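Local coordinates for protein cAMP factor (Mobiluncus curtisii, PDB 6JLC) that probably acts as a pore-forming toxin that contributes to haemolysis in the reaction for which CAMP factors are named, at residues Arg180-Gln183 and Thr184-Glu188; Lys160-Trp163 and Asn164-Ala168; Glu188-Lys191 and Ala192-Trp196. All coordinates share one frame; numbering follows the deposited sequence.

Contact 1 (Arg180-Gln183 and Thr184-Glu188); sequences RTYQ and TLNKE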
# COMPACT_ATOMS: atom_id res chain seq x y z
N ARG A 180 -14.22 5.65 33.59
CA ARG A 180 -15.41 5.96 32.79
C ARG A 180 -15.04 6.67 31.49
O ARG A 180 -15.71 6.47 30.48
CB ARG A 180 -16.38 6.84 33.59
CG ARG A 180 -17.08 6.14 34.73
CD ARG A 180 -18.34 6.89 35.11
NE ARG A 180 -18.07 8.09 35.90
CZ ARG A 180 -18.93 9.09 36.06
NH1 ARG A 180 -20.12 9.04 35.48
NH2 ARG A 180 -18.59 10.14 36.81
N THR A 181 -13.99 7.49 31.52
CA THR A 181 -13.55 8.16 30.29
C THR A 181 -13.01 7.15 29.30
O THR A 181 -13.29 7.21 28.10
CB THR A 181 -12.48 9.21 30.62
OG1 THR A 181 -12.99 10.17 31.57
CG2 THR A 181 -12.02 9.93 29.35
N TYR A 182 -12.21 6.20 29.80
CA TYR A 182 -11.68 5.14 28.95
C TYR A 182 -12.80 4.30 28.35
O TYR A 182 -12.79 4.00 27.15
CB TYR A 182 -10.74 4.26 29.78
CG TYR A 182 -10.02 3.16 29.01
CD1 TYR A 182 -10.57 1.89 28.90
CD2 TYR A 182 -8.78 3.40 28.44
CE1 TYR A 182 -9.90 0.88 28.23
CE2 TYR A 182 -8.10 2.40 27.76
CZ TYR A 182 -8.66 1.14 27.66
OH TYR A 182 -7.98 0.15 26.98
N GLN A 183 -13.77 3.90 29.18
CA GLN A 183 -14.83 3.01 28.73
C GLN A 183 -15.74 3.68 27.71
O GLN A 183 -16.15 3.05 26.72
CB GLN A 183 -15.64 2.52 29.94
CG GLN A 183 -16.71 1.49 29.61
CD GLN A 183 -17.32 0.88 30.85
OE1 GLN A 183 -16.84 -0.12 31.37
NE2 GLN A 183 -18.40 1.48 31.34
N THR A 184 -16.10 4.95 27.93
CA THR A 184 -16.87 5.70 26.94
C THR A 184 -16.18 5.70 25.58
O THR A 184 -16.82 5.51 24.54
CB THR A 184 -17.08 7.13 27.43
OG1 THR A 184 -17.61 7.10 28.75
CG2 THR A 184 -18.01 7.91 26.49
N LEU A 185 -14.87 5.96 25.57
CA LEU A 185 -14.15 5.96 24.31
C LEU A 185 -14.18 4.58 23.66
O LEU A 185 -14.37 4.46 22.44
CB LEU A 185 -12.70 6.42 24.52
CG LEU A 185 -11.80 6.39 23.28
CD1 LEU A 185 -12.39 7.24 22.16
CD2 LEU A 185 -10.36 6.81 23.61
N ASN A 186 -14.01 3.53 24.46
CA ASN A 186 -14.06 2.17 23.91
C ASN A 186 -15.41 1.90 23.25
O ASN A 186 -15.48 1.24 22.21
CB ASN A 186 -13.75 1.14 25.00
CG ASN A 186 -12.29 0.78 25.04
OD1 ASN A 186 -11.46 1.44 24.42
ND2 ASN A 186 -11.96 -0.28 25.77
N LYS A 187 -16.50 2.39 23.85
CA LYS A 187 -17.81 2.22 23.24
C LYS A 187 -17.88 2.88 21.87
O LYS A 187 -18.47 2.34 20.93
CB LYS A 187 -18.89 2.79 24.17
CG LYS A 187 -19.07 2.01 25.46
CD LYS A 187 -19.85 2.82 26.49
CE LYS A 187 -20.55 1.92 27.50
NZ LYS A 187 -19.65 0.85 28.01
N GLU A 188 -17.25 4.05 21.73
CA GLU A 188 -17.27 4.70 20.42
C GLU A 188 -16.37 3.97 19.43
O GLU A 188 -16.69 3.89 18.23
CB GLU A 188 -16.84 6.16 20.56
CG GLU A 188 -17.76 6.97 21.45
CD GLU A 188 -19.07 7.34 20.75
OE1 GLU A 188 -19.17 7.12 19.52
OE2 GLU A 188 -19.98 7.84 21.44

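Contact 2 (Lys160-Trp163 and Asn164-Ala168); sequences KAIW and NTRVA. With ACT (acetate ion), chain B.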
# COMPACT_ATOMS: atom_id res chain seq x y z
N LYS A 160 -7.66 2.39 9.66
CA LYS A 160 -6.54 3.19 10.14
C LYS A 160 -6.97 4.10 11.29
O LYS A 160 -6.25 4.24 12.29
CB LYS A 160 -5.95 4.01 9.00
CG LYS A 160 -4.49 4.42 9.23
CD LYS A 160 -3.80 4.81 7.93
CE LYS A 160 -3.58 3.59 7.03
NZ LYS A 160 -3.74 3.92 5.59
N ALA A 161 -8.14 4.73 11.17
CA ALA A 161 -8.64 5.59 12.24
C ALA A 161 -8.93 4.78 13.50
O ALA A 161 -8.64 5.24 14.61
CB ALA A 161 -9.90 6.34 11.77
N ILE A 162 -9.48 3.57 13.35
CA ILE A 162 -9.72 2.72 14.52
C ILE A 162 -8.40 2.42 15.21
O ILE A 162 -8.27 2.56 16.44
CB ILE A 162 -10.44 1.42 14.10
CG1 ILE A 162 -11.85 1.74 13.59
CG2 ILE A 162 -10.44 0.38 15.24
CD1 ILE A 162 -12.53 0.55 12.90
N TRP A 163 -7.40 1.99 14.45
CA TRP A 163 -6.13 1.63 15.06
C TRP A 163 -5.43 2.85 15.64
O TRP A 163 -4.89 2.80 16.75
CB TRP A 163 -5.24 0.92 14.05
CG TRP A 163 -5.58 -0.52 13.96
CD1 TRP A 163 -6.22 -1.15 12.94
CD2 TRP A 163 -5.34 -1.51 14.97
NE1 TRP A 163 -6.38 -2.48 13.23
CE2 TRP A 163 -5.84 -2.73 14.47
CE3 TRP A 163 -4.73 -1.49 16.23
CZ2 TRP A 163 -5.76 -3.93 15.20
CZ3 TRP A 163 -4.65 -2.68 16.95
CH2 TRP A 163 -5.16 -3.87 16.43
N ASN A 164 -5.45 3.98 14.91
CA ASN A 164 -4.91 5.22 15.45
C ASN A 164 -5.56 5.57 16.77
O ASN A 164 -4.89 6.05 17.70
CB ASN A 164 -5.11 6.38 14.47
CG ASN A 164 -4.13 6.37 13.33
OD1 ASN A 164 -3.08 5.73 13.40
ND2 ASN A 164 -4.45 7.10 12.26
N THR A 165 -6.88 5.34 16.89
CA THR A 165 -7.57 5.70 18.13
C THR A 165 -7.20 4.75 19.25
O THR A 165 -7.03 5.18 20.40
CB THR A 165 -9.09 5.72 17.91
OG1 THR A 165 -9.39 6.60 16.82
CG2 THR A 165 -9.82 6.20 19.15
N ARG A 166 -7.06 3.46 18.94
CA ARG A 166 -6.63 2.50 19.95
C ARG A 166 -5.24 2.83 20.48
O ARG A 166 -5.00 2.84 21.69
CB ARG A 166 -6.65 1.09 19.37
CG ARG A 166 -8.02 0.52 19.13
CD ARG A 166 -7.92 -0.73 18.27
NE ARG A 166 -9.15 -1.49 18.29
CZ ARG A 166 -9.55 -2.29 17.31
NH1 ARG A 166 -8.79 -2.45 16.22
NH2 ARG A 166 -10.69 -2.95 17.42
N VAL A 167 -4.30 3.11 19.57
CA VAL A 167 -2.94 3.43 19.97
C VAL A 167 -2.94 4.66 20.87
O VAL A 167 -2.36 4.65 21.97
CB VAL A 167 -2.04 3.63 18.74
CG1 VAL A 167 -0.77 4.39 19.13
CG2 VAL A 167 -1.69 2.29 18.12
N ALA A 168 -3.59 5.74 20.43
CA ALA A 168 -3.66 6.95 21.23
C ALA A 168 -4.41 6.73 22.54
O ALA A 168 -4.09 7.37 23.55
CB ALA A 168 -4.32 8.08 20.43
C ACT B . -11.60 -1.80 20.76
O ACT B . -10.41 -1.38 20.86
OXT ACT B . -12.08 -2.56 19.88
CH3 ACT B . -12.62 -1.32 21.83

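Contact 3 (Glu188-Lys191 and Ala192-Trp196); sequences EITK and AVRVW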
# COMPACT_ATOMS: atom_id res chain seq x y z
N GLU A 188 -17.25 4.05 21.73
CA GLU A 188 -17.27 4.70 20.42
C GLU A 188 -16.37 3.97 19.43
O GLU A 188 -16.69 3.89 18.23
CB GLU A 188 -16.84 6.16 20.56
CG GLU A 188 -17.76 6.97 21.45
CD GLU A 188 -19.07 7.34 20.75
OE1 GLU A 188 -19.17 7.12 19.52
OE2 GLU A 188 -19.98 7.84 21.44
N ILE A 189 -15.25 3.43 19.90
CA ILE A 189 -14.41 2.60 19.04
C ILE A 189 -15.21 1.41 18.53
O ILE A 189 -15.17 1.07 17.34
CB ILE A 189 -13.16 2.14 19.81
CG1 ILE A 189 -12.27 3.34 20.16
CG2 ILE A 189 -12.37 1.12 18.99
CD1 ILE A 189 -11.12 2.95 21.08
N THR A 190 -15.98 0.77 19.42
CA THR A 190 -16.78 -0.38 19.02
C THR A 190 -17.78 -0.01 17.93
O THR A 190 -18.00 -0.78 16.99
CB THR A 190 -17.49 -0.96 20.24
OG1 THR A 190 -16.53 -1.59 21.09
CG2 THR A 190 -18.53 -2.00 19.80
N LYS A 191 -18.40 1.16 18.04
CA LYS A 191 -19.32 1.60 16.99
C LYS A 191 -18.63 1.68 15.64
O LYS A 191 -19.17 1.24 14.62
CB LYS A 191 -19.93 2.95 17.36
CG LYS A 191 -20.65 2.96 18.70
CD LYS A 191 -21.30 4.31 18.98
CE LYS A 191 -21.68 4.46 20.45
NZ LYS A 191 -22.23 5.81 20.77
N ALA A 192 -17.41 2.22 15.62
CA ALA A 192 -16.66 2.27 14.37
C ALA A 192 -16.30 0.87 13.87
O ALA A 192 -16.34 0.60 12.66
CB ALA A 192 -15.40 3.13 14.54
N VAL A 193 -15.92 -0.03 14.78
CA VAL A 193 -15.59 -1.39 14.38
C VAL A 193 -16.77 -2.03 13.66
O VAL A 193 -16.59 -2.73 12.65
CB VAL A 193 -15.14 -2.23 15.60
CG1 VAL A 193 -15.09 -3.73 15.28
CG2 VAL A 193 -13.77 -1.75 16.14
N ARG A 194 -17.99 -1.80 14.15
CA ARG A 194 -19.16 -2.43 13.55
C ARG A 194 -19.36 -1.96 12.12
O ARG A 194 -19.57 -2.77 11.20
CB ARG A 194 -20.41 -2.15 14.40
CG ARG A 194 -20.38 -2.90 15.71
CD ARG A 194 -21.73 -2.97 16.40
NE ARG A 194 -21.62 -3.64 17.69
CZ ARG A 194 -21.49 -4.96 17.84
NH1 ARG A 194 -21.49 -5.77 16.78
NH2 ARG A 194 -21.37 -5.48 19.06
N VAL A 195 -19.26 -0.64 11.90
CA VAL A 195 -19.29 -0.09 10.55
C VAL A 195 -18.25 -0.77 9.67
O VAL A 195 -18.54 -1.19 8.54
CB VAL A 195 -19.08 1.44 10.59
CG1 VAL A 195 -19.07 2.01 9.17
CG2 VAL A 195 -20.15 2.10 11.42
N TRP A 196 -17.02 -0.91 10.19
CA TRP A 196 -15.95 -1.50 9.41
C TRP A 196 -16.27 -2.94 9.01
O TRP A 196 -15.89 -3.39 7.92
CB TRP A 196 -14.64 -1.45 10.20
CG TRP A 196 -13.48 -2.04 9.48
CD1 TRP A 196 -12.71 -1.44 8.53
CD2 TRP A 196 -12.94 -3.35 9.66
NE1 TRP A 196 -11.72 -2.30 8.11
CE2 TRP A 196 -11.84 -3.48 8.79
CE3 TRP A 196 -13.28 -4.43 10.48
CZ2 TRP A 196 -11.09 -4.64 8.71
CZ3 TRP A 196 -12.53 -5.58 10.40
CH2 TRP A 196 -11.45 -5.68 9.53

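Contact 1 (Arg180-Gln183 and Thr184-Glu188)
Arg180 O is gripped twice by Thr184, one turn further along helix 179-197. The backbone N of Thr184 makes the regular helical bond of 3.0 Å to this oxygen, and its hydroxyl OG1 donates to the same oxygen at 2.6 Å. The two donors come from opposite faces of the carbonyl plane. The hydroxyl gets there because chi1 of -52° sets OG1 beside its own backbone N, which faces the preceding turn; threonine's short side chain can thus fold back and find an acceptor on the backbone of its own helix. The next carbonyls, Thr181 O, Tyr182 O and Gln183 O, receive the regular i to i+4 bond from Leu185 N, Asn186 N and Lys187 N.

The amide of Asn186 is turned 55° from the Tyr182 ring plane: OD1 lies over one face of the ring, while Asn186 ND2 reaches the rim, 3.4 Å from Tyr182 CE1. OD1 is satisfied elsewhere, by Arg169 NH1 of helix 152-173. Nearer the solvent, the bend at chi4 (46°) turns Lys187 NZ toward Gln183 CG, 3.4 Å away, a contact on the exposed surface that long, mobile chains tolerate. Buried Leu185 packs on Ala216 and Tyr217 of helix 203-222. This is the pattern of an amphipathic helix in a helical bundle, with a threonine hydroxyl bonded to the carbonyl four residues back.

Contact 2 (Lys160-Trp163 and Asn164-Ala168)
Trp163 and Arg166 form an intrahelical cation-pi pair, three residues apart on one flank of helix 152-173. Arg166 CZ stands 4.6 Å from the centroid of the six-membered ring, just 8° off its normal. The guanidinium does not lie flat on the indole: the two planes are 67° apart, and the group presents its NH1 side to the ring face, with Arg166 NH1 3.4 Å from Trp163 CE2. Arg166 CD adds a CH-pi contact to the same ring. With chi1 of -72° and an extended chain from CG to NE, the arginine carries its charge over the six-membered ring, a large polarisable surface well suited to receiving it. One guanidinium face meets the branched Ile162 side chain, whose CG2 approaches Arg166 NH1 to 3.4 Å.

Helices 152-173 and 179-197 form an antiparallel helical hairpin, which helix 203-222 completes as a three-helix bundle. Arg166 touches Val193 of helix 179-197, and Ile162 packs between the two neighbours, on Ala192 and Trp196 of one and Leu213 of the other, whereas Trp163 is exposed.

The other nitrogens of the arginine hold an acetate, probably taken from the crystallisation liquor, in a two-pronged grip. Arg166 NE donates to acetate O at 2.9 Å, and Arg166 NH2 to acetate OXT at 2.9 Å, both nearly straight. Arg169 NH1 binds it as well, so two arginines together would favour an anion here. On the buried side, the small Thr165 satisfies its hydroxyl within the helix: Thr165 OG1 donates to Ala161 O at 2.7 Å, across the carbonyl plane from the bond made by Thr165 N.

Contact 3 (Glu188-Lys191 and Ala192-Trp196)
Val193 N donates to Ile189 O at 2.9 Å and ties two successive turns of helix 179-197 together. The side chains follow the same pairing: Ile189 CG2 and Val193 CG2 lie 4.3 Å apart, two beta-branched residues whose methyls sit close to the backbone. Val193 CG2 also comes to 3.4 Å from Ile189 O, because it is the branch held beside the backbone N. Neighbouring bonds run from Ala192 N to Glu188 O and from Arg194 N to Thr190 O, while Lys191 O takes two weak ones, from Val195 N and Arg194 N.

Thr190 and Arg194 lie side by side and point the same way on the solvent side. Thr190 CG2 and Arg194 NE approach to 4.1 Å, a loose contact in which the methyl sits beside NE. Thr190 OG1 is turned back instead (chi1 -70°) and bonds to Asn186 O in the preceding turn. Lys191 stretches out from CG to its amine and forms a salt bridge with Glu188: Lys191 NZ lies 3.1 Å from Glu188 OE2, meeting it from above the carboxylate plane. Such a pair of flexible, opposite charges suits the helix surface.

Several side chains meet the neighbouring helices. Ile189 and the small Ala192 both press on Leu213, and Val195 on Ala209, of helix 203-222; toward helix 152-173, Ile189 also touches Arg169, and Trp196 packs against Leu158 and Asn159, while Lys155 NZ of that helix bonds to Trp196 O.

Overall arrangement
All three contacts belong to the C-terminal part of the chain. Contact 2, on helix 152-173, comes first in sequence; contacts 1 and 3 follow on helix 179-197, meeting at Glu188, with centres about 12 Å apart. The two helices are consecutive and lie side by side: contact 2 is centred about 14 Å from contact 1 and 11 Å from contact 3. Thr165 bridges the pair, its CG2 4.1 Å from Leu185 CD1 and 3.9 Å from Ile189 CG1. The contacts are thus local packing within one helical hairpin, whose helices Thr165, Ile162 and Arg166 join; with helix 203-222 it makes a three-helix unit within the crystallised C-terminal portion of CAMP factor.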